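Local coordinates for protein acyl-CoA dehydrogenase (Mycobacterium thermoresistibile, PDB 3NF4) that probably catalyses the FAD-dependent alpha,beta-dehydrogenation of acyl-CoA thioesters and binds flavin-adenine dinucleotide, at residues E363-I366 against M367-E371. Sequence-based numbering, arbitrary orientation.
Sequences EAKI and MQIFE. With FAD (flavin-adenine dinucleotide), chain C.
The C-terminal end of helix 357-367 and the loop that follows it form part of the flavin pocket of this acyl-CoA dehydrogenase, and Ile366 ties the two together. Its carbonyl oxygen receives two backbone bonds: Ile369 N lies 2.9 Å from Ile366 O, while Phe370 N approaches the same oxygen at 3.0 Å, almost in line with the C=O bond (C=O...N 178°). That oxygen also sits over one face of the Phe370 ring, toward its rim. The ring reaches this place because chi1 of 62° sets CG between the backbone N and the carbonyl carbon. Ile366 CG1 packs against Phe370 CD1 at 3.8 Å, the two side chains crossing at about a right angle, and Ile366 CD1 meets Ile369 CG2 at the same distance. Both Ile366 and Phe370 then face the dimethylbenzene end of the flavin: Ile366 CD1 lies beside the methyl C8M, and C7 lies in the plane of the Phe370 ring at its edge, 3.8 Å from CD1. Further back, Lys365 bends at chi2 and chi3, bringing NZ to 2.8 Å from Gln368 OE1, above the amide plane rather than on a lone pair. This buried ammonium is also bound by Gln344 OE1 and Thr340 O of the second subunit, so the helix end is joined to the subunit interface. At the end of the extended Gln368 side chain, NE2 hydrogen-bonds to Asp333 OD1 on helix 321-346. Ala364 packs on that same helix through Ala335 and Thr339, and Met367 lies among Thr332, Ile254 of helix 247-274 and Val96 of helix 92-104.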
# COMPACT_ATOMS: atom_id res chain seq x y z
N GLU A 363 -13.43 -13.50 -9.85
CA GLU A 363 -14.62 -13.28 -9.03
C GLU A 363 -14.48 -12.14 -8.03
O GLU A 363 -15.46 -11.46 -7.71
CB GLU A 363 -15.02 -14.58 -8.28
CG GLU A 363 -15.70 -15.58 -9.19
CD GLU A 363 -15.79 -17.03 -8.67
OE1 GLU A 363 -15.47 -17.34 -7.49
OE2 GLU A 363 -16.20 -17.89 -9.48
N ALA A 364 -13.26 -11.88 -7.55
CA ALA A 364 -13.09 -10.89 -6.48
C ALA A 364 -13.26 -9.44 -6.95
O ALA A 364 -13.71 -8.58 -6.17
CB ALA A 364 -11.72 -11.09 -5.73
N LYS A 365 -12.89 -9.17 -8.21
CA LYS A 365 -12.92 -7.80 -8.76
C LYS A 365 -14.29 -7.12 -8.66
O LYS A 365 -14.36 -5.96 -8.28
CB LYS A 365 -12.39 -7.76 -10.21
CG LYS A 365 -12.34 -6.37 -10.83
CD LYS A 365 -11.36 -5.41 -10.08
CE LYS A 365 -12.09 -4.17 -9.57
NZ LYS A 365 -11.22 -3.18 -8.85
N ILE A 366 -15.38 -7.83 -8.99
CA ILE A 366 -16.75 -7.23 -9.00
C ILE A 366 -17.24 -6.90 -7.57
O ILE A 366 -18.05 -6.00 -7.35
CB ILE A 366 -17.78 -8.14 -9.75
CG1 ILE A 366 -19.17 -7.46 -9.94
CG2 ILE A 366 -17.99 -9.45 -8.99
CD1 ILE A 366 -19.17 -6.04 -10.59
N MET A 367 -16.72 -7.62 -6.59
CA MET A 367 -17.05 -7.36 -5.19
C MET A 367 -16.63 -5.95 -4.71
O MET A 367 -17.32 -5.32 -3.87
CB MET A 367 -16.43 -8.45 -4.33
CG MET A 367 -17.42 -9.22 -3.58
SD MET A 367 -17.19 -10.98 -3.77
CE MET A 367 -18.48 -11.37 -4.95
N GLN A 368 -15.51 -5.45 -5.25
CA GLN A 368 -15.09 -4.08 -4.98
C GLN A 368 -16.08 -3.03 -5.58
O GLN A 368 -16.04 -1.83 -5.21
CB GLN A 368 -13.67 -3.83 -5.51
CG GLN A 368 -12.55 -4.63 -4.80
CD GLN A 368 -11.16 -4.32 -5.35
OE1 GLN A 368 -10.86 -4.64 -6.51
NE2 GLN A 368 -10.31 -3.69 -4.52
N ILE A 369 -16.97 -3.50 -6.47
CA ILE A 369 -17.83 -2.65 -7.28
C ILE A 369 -19.31 -2.65 -6.88
O ILE A 369 -19.89 -1.58 -6.69
CB ILE A 369 -17.66 -2.94 -8.81
CG1 ILE A 369 -16.33 -2.37 -9.32
CG2 ILE A 369 -18.83 -2.37 -9.62
CD1 ILE A 369 -15.73 -3.10 -10.52
N PHE A 370 -19.95 -3.80 -6.75
CA PHE A 370 -21.37 -3.76 -6.37
C PHE A 370 -21.68 -3.57 -4.87
O PHE A 370 -20.77 -3.61 -4.05
CB PHE A 370 -22.21 -4.87 -7.03
CG PHE A 370 -21.82 -6.29 -6.66
CD1 PHE A 370 -22.11 -7.33 -7.55
CD2 PHE A 370 -21.22 -6.59 -5.45
CE1 PHE A 370 -21.78 -8.66 -7.25
CE2 PHE A 370 -20.88 -7.92 -5.13
CZ PHE A 370 -21.17 -8.95 -6.04
N GLU A 371 -22.95 -3.29 -4.56
CA GLU A 371 -23.40 -3.00 -3.20
C GLU A 371 -22.73 -1.69 -2.71
O GLU A 371 -22.42 -1.53 -1.53
CB GLU A 371 -23.06 -4.20 -2.31
CG GLU A 371 -24.00 -4.54 -1.17
CD GLU A 371 -25.47 -4.75 -1.58
OE1 GLU A 371 -26.28 -3.87 -1.16
OE2 GLU A 371 -25.82 -5.79 -2.26
PA FAD C . -20.99 4.56 -11.80
O1A FAD C . -21.98 5.11 -10.80
O2A FAD C . -21.12 5.04 -13.23
O5B FAD C . -19.50 4.91 -11.30
C5B FAD C . -18.33 4.81 -12.12
C4B FAD C . -17.10 5.23 -11.30
O4B FAD C . -17.23 6.57 -10.77
C3B FAD C . -16.89 4.30 -10.11
O3B FAD C . -15.49 4.04 -9.97
C2B FAD C . -17.36 5.10 -8.91
O2B FAD C . -16.73 4.67 -7.68
C1B FAD C . -17.08 6.56 -9.34
N9A FAD C . -18.04 7.45 -8.64
C8A FAD C . -19.39 7.50 -8.85
N7A FAD C . -19.93 8.40 -8.00
C5A FAD C . -18.92 8.91 -7.25
C6A FAD C . -18.85 9.85 -6.24
N6A FAD C . -19.99 10.46 -5.81
N1A FAD C . -17.64 10.16 -5.68
C2A FAD C . -16.51 9.55 -6.09
N3A FAD C . -16.56 8.63 -7.07
C4A FAD C . -17.73 8.29 -7.66
N1 FAD C . -27.98 -3.39 -8.84
C2 FAD C . -29.18 -3.64 -8.23
O2 FAD C . -29.92 -2.69 -7.86
N3 FAD C . -29.58 -4.92 -8.00
C4 FAD C . -28.81 -5.97 -8.36
O4 FAD C . -29.22 -7.14 -8.13
C4X FAD C . -27.57 -5.74 -8.99
N5 FAD C . -26.78 -6.78 -9.38
C5X FAD C . -25.60 -6.53 -10.00
C6 FAD C . -24.80 -7.60 -10.41
C7 FAD C . -23.58 -7.37 -11.06
C7M FAD C . -22.74 -8.56 -11.48
C8 FAD C . -23.18 -6.05 -11.29
C8M FAD C . -21.89 -5.68 -11.98
C9 FAD C . -23.99 -4.99 -10.88
C9A FAD C . -25.20 -5.20 -10.24
N10 FAD C . -25.96 -4.15 -9.85
C10 FAD C . -27.16 -4.41 -9.24
C1' FAD C . -25.53 -2.74 -10.11
C2' FAD C . -24.35 -2.24 -9.22
O2' FAD C . -24.82 -2.04 -7.87
C3' FAD C . -23.64 -1.00 -9.82
O3' FAD C . -22.99 -1.41 -11.03
C4' FAD C . -22.59 -0.28 -8.95
O4' FAD C . -23.08 -0.04 -7.61
C5' FAD C . -22.01 1.05 -9.49
O5' FAD C . -22.83 1.85 -10.38
P FAD C . -22.39 2.09 -11.93
O1P FAD C . -22.07 0.75 -12.55
O2P FAD C . -23.40 2.96 -12.63
O3P FAD C . -21.02 2.94 -11.75